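Local structure of protein FkbI (Streptomyces hygroscopicus, 1R2J) at residues Val141-Ala146 against Ala192-Asp197; Leu152-Leu157 against Val166-Asp171. The protein binds FAD and probably acts as an acyl-ACP dehydrogenase in making the methoxymalonyl extender unit of the polyketide FK520. All blocks are in the same frame, centred on the assembly; numbering follows the deposited sequence.

Interaction 1: residues Val141-Ala146 against Ala192-Asp197; sequences VWTTAA and ADLHLD. With FAD (flavin-adenine dinucleotide), chain B.
T143 and A192 form an antiparallel, hydrogen-bonded backbone pair in the middle beta domain, where strand 133-143 turns a corner at W142 and runs on into the turn against the flavin of FAD. A192 N gives a bond to T143 O (3.0 Å), while the return bond from T143 N to A192 O is weak. Just ahead of this pair a side chain takes over the backbone's part: D193 OD1 accepts the amide of W142 at 2.9 Å, met nearly along its C-O axis with an N-H...O angle of 157°. The first torsion of D193 (chi1 -61°) sets its carboxylate beside its own backbone N, and OD1 also lies against CA and CB of V141. An alanine in place of D193 would probably leave the W142 amide without this acceptor and the corner less firmly fixed. On the other side of the corner the W142 ring and T144 meet the flavin. The W142 ring takes FAD C8M over one face, offset toward the rim, and its CE3 lies 3.6 Å from FAD C8. The type II turn from T143 to A146 then presents T144, whose N binds FAD O4 at 2.9 Å and whose OG1 donates to FAD N5 at 2.6 Å, so one residue grips two neighbouring polar atoms of the isoalloxazine. Where the turn closes, A146 CB rests on A192 CB and on L194 CD2 (3.9 Å), while the side chains of T143 and L194 cross at about a right angle, T143 OG1 touching L194 CG. Strand 175-179 pairs with 192-196, with A192 packing on V177, and S112 bonds to the V141 backbone.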
ATOM      1  N   VAL A 141      -9.594  -6.020  10.339  1.00 25.44           N
ATOM      2  CA  VAL A 141     -10.510  -5.534   9.322  1.00 24.27           C
ATOM      3  C   VAL A 141      -9.782  -4.916   8.142  1.00 22.83           C
ATOM      4  O   VAL A 141      -8.638  -4.473   8.264  1.00 21.79           O
ATOM      5  CB  VAL A 141     -11.466  -4.469   9.897  1.00 25.58           C
ATOM      6  CG1 VAL A 141     -12.356  -5.086  10.965  1.00 23.96           C
ATOM      7  CG2 VAL A 141     -10.657  -3.298  10.463  1.00 22.69           C
ATOM      8  N   TRP A 142     -10.452  -4.910   6.993  1.00 21.33           N
ATOM      9  CA  TRP A 142      -9.904  -4.316   5.778  1.00 22.54           C
ATOM     10  C   TRP A 142      -8.489  -4.694   5.373  1.00 24.29           C
ATOM     11  O   TRP A 142      -7.809  -3.899   4.731  1.00 27.78           O
ATOM     12  CB  TRP A 142      -9.968  -2.795   5.886  1.00 20.72           C
ATOM     13  CG  TRP A 142     -11.280  -2.241   5.532  1.00 21.24           C
ATOM     14  CD1 TRP A 142     -12.332  -2.012   6.368  1.00 20.81           C
ATOM     15  CD2 TRP A 142     -11.704  -1.850   4.228  1.00 20.10           C
ATOM     16  NE1 TRP A 142     -13.390  -1.495   5.662  1.00 19.74           N
ATOM     17  CE2 TRP A 142     -13.031  -1.385   4.344  1.00 22.01           C
ATOM     18  CE3 TRP A 142     -11.092  -1.846   2.969  1.00 21.08           C
ATOM     19  CZ2 TRP A 142     -13.760  -0.917   3.246  1.00 21.54           C
ATOM     20  CZ3 TRP A 142     -11.815  -1.382   1.878  1.00 22.16           C
ATOM     21  CH2 TRP A 142     -13.138  -0.923   2.026  1.00 22.85           C
ATOM     22  N   THR A 143      -8.039  -5.892   5.720  1.00 24.28           N
ATOM     23  CA  THR A 143      -6.685  -6.308   5.372  1.00 23.94           C
ATOM     24  C   THR A 143      -6.482  -6.405   3.862  1.00 24.17           C
ATOM     25  O   THR A 143      -7.093  -7.242   3.197  1.00 24.99           O
ATOM     26  CB  THR A 143      -6.353  -7.664   6.007  1.00 22.42           C
ATOM     27  OG1 THR A 143      -6.751  -7.644   7.382  1.00 21.84           O
ATOM     28  CG2 THR A 143      -4.859  -7.934   5.934  1.00 23.89           C
ATOM     29  N   THR A 144      -5.615  -5.551   3.325  1.00 23.73           N
ATOM     30  CA  THR A 144      -5.337  -5.543   1.891  1.00 23.41           C
ATOM     31  C   THR A 144      -4.657  -6.815   1.391  1.00 24.30           C
ATOM     32  O   THR A 144      -3.742  -7.331   2.034  1.00 24.09           O
ATOM     33  CB  THR A 144      -4.438  -4.352   1.505  1.00 23.69           C
ATOM     34  OG1 THR A 144      -5.119  -3.126   1.792  1.00 21.06           O
ATOM     35  CG2 THR A 144      -4.098  -4.408   0.016  1.00 20.76           C
ATOM     36  N   ALA A 145      -5.113  -7.300   0.236  1.00 24.21           N
ATOM     37  CA  ALA A 145      -4.574  -8.498  -0.404  1.00 25.54           C
ATOM     38  C   ALA A 145      -4.791  -9.791   0.390  1.00 26.60           C
ATOM     39  O   ALA A 145      -4.340 -10.862  -0.026  1.00 26.82           O
ATOM     40  CB  ALA A 145      -3.085  -8.307  -0.683  1.00 24.68           C
ATOM     41  N   ALA A 146      -5.477  -9.700   1.524  1.00 27.19           N
ATOM     42  CA  ALA A 146      -5.715 -10.882   2.351  1.00 27.63           C
ATOM     43  C   ALA A 146      -6.422 -12.011   1.595  1.00 28.02           C
ATOM     44  O   ALA A 146      -6.203 -13.186   1.877  1.00 28.76           O
ATOM     45  CB  ALA A 146      -6.521 -10.500   3.593  1.00 26.89           C
ATOM     46  N   ALA A 192     -10.045  -7.908   2.939  1.00 23.94           N
ATOM     47  CA  ALA A 192     -10.829  -8.898   3.658  1.00 23.80           C
ATOM     48  C   ALA A 192     -10.580  -8.813   5.152  1.00 24.16           C
ATOM     49  O   ALA A 192      -9.482  -8.469   5.586  1.00 22.99           O
ATOM     50  CB  ALA A 192     -10.490 -10.291   3.146  1.00 24.26           C
ATOM     51  N   ASP A 193     -11.612  -9.104   5.939  1.00 25.74           N
ATOM     52  CA  ASP A 193     -11.473  -9.090   7.386  1.00 26.46           C
ATOM     53  C   ASP A 193     -10.906 -10.452   7.765  1.00 29.02           C
ATOM     54  O   ASP A 193     -11.120 -11.438   7.056  1.00 28.15           O
ATOM     55  CB  ASP A 193     -12.829  -8.894   8.075  1.00 28.04           C
ATOM     56  CG  ASP A 193     -13.500  -7.579   7.701  1.00 28.41           C
ATOM     57  OD1 ASP A 193     -12.785  -6.599   7.394  1.00 27.53           O
ATOM     58  OD2 ASP A 193     -14.748  -7.522   7.731  1.00 29.67           O
ATOM     59  N   LEU A 194     -10.189 -10.504   8.879  1.00 29.05           N
ATOM     60  CA  LEU A 194      -9.599 -11.750   9.339  1.00 30.36           C
ATOM     61  C   LEU A 194     -10.236 -12.201  10.651  1.00 31.50           C
ATOM     62  O   LEU A 194     -10.251 -11.463  11.636  1.00 31.01           O
ATOM     63  CB  LEU A 194      -8.091 -11.575   9.545  1.00 30.02           C
ATOM     64  CG  LEU A 194      -7.284 -11.006   8.377  1.00 30.89           C
ATOM     65  CD1 LEU A 194      -5.810 -10.931   8.760  1.00 30.23           C
ATOM     66  CD2 LEU A 194      -7.482 -11.877   7.145  1.00 30.64           C
ATOM     67  N   HIS A 195     -10.771 -13.413  10.656  1.00 31.60           N
ATOM     68  CA  HIS A 195     -11.377 -13.965  11.859  1.00 32.09           C
ATOM     69  C   HIS A 195     -10.415 -15.021  12.386  1.00 31.72           C
ATOM     70  O   HIS A 195     -10.196 -16.049  11.746  1.00 30.26           O
ATOM     71  CB  HIS A 195     -12.729 -14.587  11.523  1.00 32.84           C
ATOM     72  CG  HIS A 195     -13.666 -13.641  10.840  1.00 35.40           C
ATOM     73  ND1 HIS A 195     -14.259 -12.582  11.492  1.00 35.19           N
ATOM     74  CD2 HIS A 195     -14.096 -13.582   9.557  1.00 36.05           C
ATOM     75  CE1 HIS A 195     -15.014 -11.911  10.641  1.00 35.59           C
ATOM     76  NE2 HIS A 195     -14.932 -12.497   9.459  1.00 36.01           N
ATOM     77  N   LEU A 196      -9.822 -14.747  13.541  1.00 31.30           N
ATOM     78  CA  LEU A 196      -8.868 -15.666  14.143  1.00 31.93           C
ATOM     79  C   LEU A 196      -9.424 -16.296  15.421  1.00 33.30           C
ATOM     80  O   LEU A 196      -9.410 -15.679  16.487  1.00 32.54           O
ATOM     81  CB  LEU A 196      -7.565 -14.928  14.457  1.00 31.53           C
ATOM     82  CG  LEU A 196      -6.874 -14.224  13.284  1.00 30.78           C
ATOM     83  CD1 LEU A 196      -5.692 -13.426  13.808  1.00 31.61           C
ATOM     84  CD2 LEU A 196      -6.422 -15.241  12.249  1.00 29.51           C
ATOM     85  N   ASP A 197      -9.899 -17.532  15.303  1.00 34.43           N
ATOM     86  CA  ASP A 197     -10.467 -18.259  16.438  1.00 36.53           C
ATOM     87  C   ASP A 197      -9.486 -19.328  16.922  1.00 37.39           C
ATOM     88  O   ASP A 197      -9.408 -20.415  16.351  1.00 37.81           O
ATOM     89  CB  ASP A 197     -11.802 -18.888  16.018  1.00 37.13           C
ATOM     90  CG  ASP A 197     -12.405 -19.775  17.094  1.00 39.61           C
ATOM     91  OD1 ASP A 197     -12.360 -19.395  18.284  1.00 40.77           O
ATOM     92  OD2 ASP A 197     -12.936 -20.851  16.744  1.00 38.31           O
TER
HETATM   93  PA  FAD B 399     -11.254   6.291  12.552  1.00 31.55           P
HETATM   94  O1A FAD B 399      -9.870   5.847  12.655  1.00 29.27           O
HETATM   95  O2A FAD B 399     -12.569   5.691  12.973  1.00 28.05           O
HETATM   96  O5B FAD B 399     -11.595   7.265  11.423  1.00 31.78           O
HETATM   97  C5B FAD B 399     -11.542   8.493  12.033  1.00 26.42           C
HETATM   98  C4B FAD B 399     -11.772   9.719  11.218  1.00 24.70           C
HETATM   99  O4B FAD B 399     -11.505  10.564  12.393  1.00 21.89           O
HETATM  100  C3B FAD B 399     -10.602   9.896  10.302  1.00 24.40           C
HETATM  101  O3B FAD B 399     -10.943  10.823   9.324  1.00 23.93           O
HETATM  102  C2B FAD B 399      -9.524  10.366  11.158  1.00 22.23           C
HETATM  103  O2B FAD B 399      -8.423  11.125  10.594  1.00 22.98           O
HETATM  104  C1B FAD B 399     -10.243  11.171  12.280  1.00 22.80           C
HETATM  105  N9A FAD B 399      -9.556  11.054  13.523  1.00 23.00           N
HETATM  106  C8A FAD B 399      -9.390   9.954  14.407  1.00 22.53           C
HETATM  107  N7A FAD B 399      -8.680  10.197  15.469  1.00 21.89           N
HETATM  108  C5A FAD B 399      -8.324  11.526  15.345  1.00 22.99           C
HETATM  109  C6A FAD B 399      -7.574  12.393  16.144  1.00 23.23           C
HETATM  110  N6A FAD B 399      -7.020  12.013  17.305  1.00 22.24           N
HETATM  111  N1A FAD B 399      -7.404  13.694  15.711  1.00 22.18           N
HETATM  112  C2A FAD B 399      -7.950  14.114  14.546  1.00 22.09           C
HETATM  113  N3A FAD B 399      -8.716  13.328  13.679  1.00 20.71           N
HETATM  114  C4A FAD B 399      -8.826  12.017  14.221  1.00 22.79           C
HETATM  115  N1  FAD B 399      -5.611  -1.723   7.792  1.00 27.81           N
HETATM  116  C2  FAD B 399      -4.648  -2.710   8.014  1.00 29.57           C
HETATM  117  O2  FAD B 399      -4.287  -3.035   9.161  1.00 27.98           O
HETATM  118  N3  FAD B 399      -4.078  -3.357   6.926  1.00 28.64           N
HETATM  119  C4  FAD B 399      -4.402  -3.104   5.569  1.00 28.35           C
HETATM  120  O4  FAD B 399      -3.821  -3.757   4.650  1.00 26.77           O
HETATM  121  C4X FAD B 399      -5.369  -2.143   5.374  1.00 28.10           C
HETATM  122  N5  FAD B 399      -5.734  -1.888   3.983  1.00 29.92           N
HETATM  123  C5X FAD B 399      -6.744  -0.934   3.734  1.00 29.96           C
HETATM  124  C6  FAD B 399      -7.182  -0.637   2.416  1.00 31.03           C
HETATM  125  C7  FAD B 399      -8.226   0.286   2.108  1.00 30.58           C
HETATM  126  C7M FAD B 399      -8.633   0.536   0.657  1.00 31.06           C
HETATM  127  C8  FAD B 399      -8.872   0.943   3.192  1.00 31.27           C
HETATM  128  C8M FAD B 399     -10.018   1.924   3.019  1.00 31.24           C
HETATM  129  C9  FAD B 399      -8.472   0.708   4.482  1.00 31.59           C
HETATM  130  C9A FAD B 399      -7.398  -0.204   4.797  1.00 32.09           C
HETATM  131  N10 FAD B 399      -6.936  -0.501   6.183  1.00 31.44           N
HETATM  132  C10 FAD B 399      -5.961  -1.459   6.482  1.00 29.90           C
HETATM  133  C1' FAD B 399      -7.623   0.355   7.052  1.00 34.82           C
HETATM  134  C2' FAD B 399      -6.817   1.756   7.284  1.00 37.60           C
HETATM  135  O2' FAD B 399      -5.885   1.319   8.315  1.00 33.75           O
HETATM  136  C3' FAD B 399      -7.777   2.606   7.906  1.00 39.99           C
HETATM  137  O3' FAD B 399      -8.133   3.656   6.972  1.00 44.80           O
HETATM  138  C4' FAD B 399      -7.714   3.443   9.208  1.00 39.54           C
HETATM  139  O4' FAD B 399      -7.228   2.879  10.396  1.00 42.93           O
HETATM  140  C5' FAD B 399      -9.153   3.650   9.257  1.00 39.46           C
HETATM  141  O5' FAD B 399      -9.697   3.662  10.542  1.00 34.76           O
HETATM  142  P   FAD B 399     -11.318   3.712  10.595  1.00 34.54           P
HETATM  143  O1P FAD B 399     -10.681   3.077  11.647  1.00 35.96           O
HETATM  144  O2P FAD B 399     -12.599   3.537  11.455  1.00 38.58           O
HETATM  145  O3P FAD B 399     -11.396   5.025  11.552  1.00 32.22           O

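Interaction 2: residues Leu152-Leu157 against Val166-Asp171; sequences LVVFGL and VVVPAD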
ATOM      1  N   LEU A 152      -0.300 -14.465   6.549  1.00 28.12           N
ATOM      2  CA  LEU A 152      -0.965 -13.329   7.164  1.00 27.28           C
ATOM      3  C   LEU A 152      -0.089 -12.834   8.301  1.00 26.49           C
ATOM      4  O   LEU A 152       0.111 -13.534   9.294  1.00 27.16           O
ATOM      5  CB  LEU A 152      -2.348 -13.724   7.691  1.00 27.01           C
ATOM      6  CG  LEU A 152      -3.477 -13.943   6.671  1.00 28.72           C
ATOM      7  CD1 LEU A 152      -3.661 -12.686   5.828  1.00 31.18           C
ATOM      8  CD2 LEU A 152      -3.161 -15.116   5.778  1.00 31.51           C
ATOM      9  N   VAL A 153       0.460 -11.636   8.132  1.00 24.12           N
ATOM     10  CA  VAL A 153       1.320 -11.040   9.146  1.00 22.92           C
ATOM     11  C   VAL A 153       0.403 -10.289  10.097  1.00 24.27           C
ATOM     12  O   VAL A 153      -0.068  -9.190   9.795  1.00 22.90           O
ATOM     13  CB  VAL A 153       2.330 -10.084   8.503  1.00 22.69           C
ATOM     14  CG1 VAL A 153       3.299  -9.556   9.551  1.00 21.28           C
ATOM     15  CG2 VAL A 153       3.081 -10.814   7.407  1.00 23.88           C
ATOM     16  N   VAL A 154       0.157 -10.900  11.252  1.00 23.50           N
ATOM     17  CA  VAL A 154      -0.756 -10.350  12.249  1.00 24.33           C
ATOM     18  C   VAL A 154      -0.123  -9.702  13.477  1.00 25.54           C
ATOM     19  O   VAL A 154       0.773 -10.269  14.108  1.00 25.19           O
ATOM     20  CB  VAL A 154      -1.732 -11.456  12.722  1.00 22.69           C
ATOM     21  CG1 VAL A 154      -2.721 -10.911  13.737  1.00 25.14           C
ATOM     22  CG2 VAL A 154      -2.461 -12.023  11.530  1.00 22.68           C
ATOM     23  N   PHE A 155      -0.618  -8.511  13.807  1.00 25.40           N
ATOM     24  CA  PHE A 155      -0.160  -7.753  14.966  1.00 26.44           C
ATOM     25  C   PHE A 155      -1.130  -8.024  16.111  1.00 26.99           C
ATOM     26  O   PHE A 155      -2.323  -8.245  15.882  1.00 26.96           O
ATOM     27  CB  PHE A 155      -0.151  -6.251  14.660  1.00 24.99           C
ATOM     28  CG  PHE A 155       1.099  -5.773  13.970  1.00 24.94           C
ATOM     29  CD1 PHE A 155       2.135  -5.210  14.699  1.00 24.79           C
ATOM     30  CD2 PHE A 155       1.234  -5.881  12.595  1.00 24.66           C
ATOM     31  CE1 PHE A 155       3.288  -4.759  14.069  1.00 26.08           C
ATOM     32  CE2 PHE A 155       2.384  -5.431  11.956  1.00 26.14           C
ATOM     33  CZ  PHE A 155       3.411  -4.869  12.694  1.00 25.45           C
ATOM     34  N   GLY A 156      -0.619  -7.999  17.338  1.00 28.74           N
ATOM     35  CA  GLY A 156      -1.456  -8.248  18.497  1.00 30.90           C
ATOM     36  C   GLY A 156      -0.744  -7.977  19.810  1.00 32.43           C
ATOM     37  O   GLY A 156       0.416  -7.558  19.816  1.00 31.78           O
ATOM     38  N   LEU A 157      -1.438  -8.211  20.922  1.00 34.25           N
ATOM     39  CA  LEU A 157      -0.863  -7.991  22.243  1.00 37.80           C
ATOM     40  C   LEU A 157      -0.482  -9.318  22.880  1.00 41.14           C
ATOM     41  O   LEU A 157      -1.258 -10.275  22.870  1.00 41.35           O
ATOM     42  CB  LEU A 157      -1.855  -7.265  23.151  1.00 37.81           C
ATOM     43  CG  LEU A 157      -2.467  -5.960  22.636  1.00 37.91           C
ATOM     44  CD1 LEU A 157      -3.454  -5.419  23.665  1.00 38.17           C
ATOM     45  CD2 LEU A 157      -1.372  -4.950  22.366  1.00 36.71           C
ATOM     46  N   VAL A 166       2.836 -12.053  14.413  1.00 37.95           N
ATOM     47  CA  VAL A 166       2.848 -13.462  14.023  1.00 37.04           C
ATOM     48  C   VAL A 166       2.508 -13.703  12.554  1.00 35.77           C
ATOM     49  O   VAL A 166       1.542 -13.146  12.026  1.00 34.80           O
ATOM     50  CB  VAL A 166       1.854 -14.282  14.883  1.00 37.36           C
ATOM     51  CG1 VAL A 166       2.042 -15.779  14.632  1.00 36.58           C
ATOM     52  CG2 VAL A 166       2.057 -13.963  16.347  1.00 38.98           C
ATOM     53  N   VAL A 167       3.311 -14.534  11.895  1.00 34.79           N
ATOM     54  CA  VAL A 167       3.077 -14.879  10.494  1.00 33.96           C
ATOM     55  C   VAL A 167       2.211 -16.134  10.522  1.00 33.61           C
ATOM     56  O   VAL A 167       2.682 -17.216  10.878  1.00 33.63           O
ATOM     57  CB  VAL A 167       4.400 -15.181   9.755  1.00 34.08           C
ATOM     58  CG1 VAL A 167       4.116 -15.569   8.312  1.00 34.18           C
ATOM     59  CG2 VAL A 167       5.315 -13.960   9.809  1.00 34.58           C
ATOM     60  N   VAL A 168       0.943 -15.974  10.156  1.00 33.32           N
ATOM     61  CA  VAL A 168      -0.020 -17.068  10.164  1.00 33.47           C
ATOM     62  C   VAL A 168      -0.402 -17.579   8.777  1.00 34.95           C
ATOM     63  O   VAL A 168      -0.792 -16.801   7.906  1.00 34.55           O
ATOM     64  CB  VAL A 168      -1.325 -16.636  10.875  1.00 33.11           C
ATOM     65  CG1 VAL A 168      -2.235 -17.833  11.073  1.00 33.46           C
ATOM     66  CG2 VAL A 168      -1.003 -15.967  12.204  1.00 33.80           C
ATOM     67  N   PRO A 169      -0.290 -18.899   8.551  1.00 35.66           N
ATOM     68  CA  PRO A 169      -0.650 -19.464   7.246  1.00 36.25           C
ATOM     69  C   PRO A 169      -2.151 -19.270   7.037  1.00 37.04           C
ATOM     70  O   PRO A 169      -2.954 -19.577   7.922  1.00 36.18           O
ATOM     71  CB  PRO A 169      -0.275 -20.937   7.394  1.00 36.00           C
ATOM     72  CG  PRO A 169       0.872 -20.896   8.367  1.00 36.17           C
ATOM     73  CD  PRO A 169       0.364 -19.915   9.395  1.00 36.41           C
ATOM     74  N   ALA A 170      -2.524 -18.764   5.869  1.00 38.14           N
ATOM     75  CA  ALA A 170      -3.922 -18.499   5.543  1.00 39.86           C
ATOM     76  C   ALA A 170      -4.855 -19.697   5.700  1.00 40.61           C
ATOM     77  O   ALA A 170      -6.061 -19.529   5.880  1.00 40.62           O
ATOM     78  CB  ALA A 170      -4.023 -17.959   4.121  1.00 39.89           C
ATOM     79  N   ASP A 171      -4.295 -20.901   5.630  1.00 40.87           N
ATOM     80  CA  ASP A 171      -5.092 -22.118   5.736  1.00 42.21           C
ATOM     81  C   ASP A 171      -4.975 -22.829   7.083  1.00 41.65           C
ATOM     82  O   ASP A 171      -5.332 -24.002   7.196  1.00 42.67           O
ATOM     83  CB  ASP A 171      -4.688 -23.090   4.632  1.00 44.42           C
ATOM     84  CG  ASP A 171      -3.196 -23.333   4.600  1.00 47.22           C
ATOM     85  OD1 ASP A 171      -2.454 -22.393   4.250  1.00 50.30           O
ATOM     86  OD2 ASP A 171      -2.759 -24.457   4.928  1.00 49.86           O
TER
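L152 and V168 face each other as an antiparallel, hydrogen-bonded pair, and their side chains are on the same face of the sheet, CB to CB 4.4 Å apart. In L152 the first torsion (chi1 -74°) sets CG beside the backbone N; CB lies by V168 O, and CD2, the branch on the other side of CG from CD1, reaches A170. There CD2 presses on A170 CB at 3.4 Å and on A170 CA at 3.5 Å, both tighter than usual van der Waals contact, so this methyl is packed tightly against the first residue after the strand. V168 holds CG1 opposite its backbone N (chi1 -171°), which turns CG2 toward V154 CG2, 4.3 Å off in a loose, diagonal methyl contact. V154 has the same rotamer, and its CB lies over V166 O at 3.7 Å. These four residues, L152, V154, V166 and V168, line one face, and V153 and V167 line the other. The motif is a beta hairpin within the middle domain of the acyl-CoA dehydrogenase fold, its strands running at 137° to each other and hence well short of exactly antiparallel. L152 and V168 exchange two backbone bonds, as do V154 and V166, each 2.7 Å long; the one from V168 N to L152 O is almost straight. Between these pairs, V153 and V167 form the non-hydrogen-bonded pair, where V167 CA makes a CA-H...O contact to L152 O and V153 CA makes another to V166 O. Along the other edge of strand 151-156, strand 107-110 runs parallel to it, with backbone hydrogen bonds joining V153 with A108 and G110. Across the face that carries L152 and V154, V166 and V168 pack on V201 of strand 199-202.

Overall arrangement
Interaction 2 is nested in the chain loop that interaction 1 closes, and the two centres lie 10 Å apart in the same beta domain. They join through side chains between two sheets: L196 CD1 meets V154 CG1 at 3.9 Å, L194 CD1 meets L152 CD1 at 4.0 Å, and A146 CB approaches the same L152 CD1 at 4.2 Å. L152 thus backs the turn that carries the flavin-binding T144, yet its own side chain is about 9 Å from FAD. The hairpin touches the cofactor's surroundings indirectly too, V153 lying about 4 Å, side chain to side chain, from V109, an FAD-binding residue. Within interaction 1, residues 142-144 meet the flavin directly, while 192-197 and the hairpin of interaction 2 stand behind them.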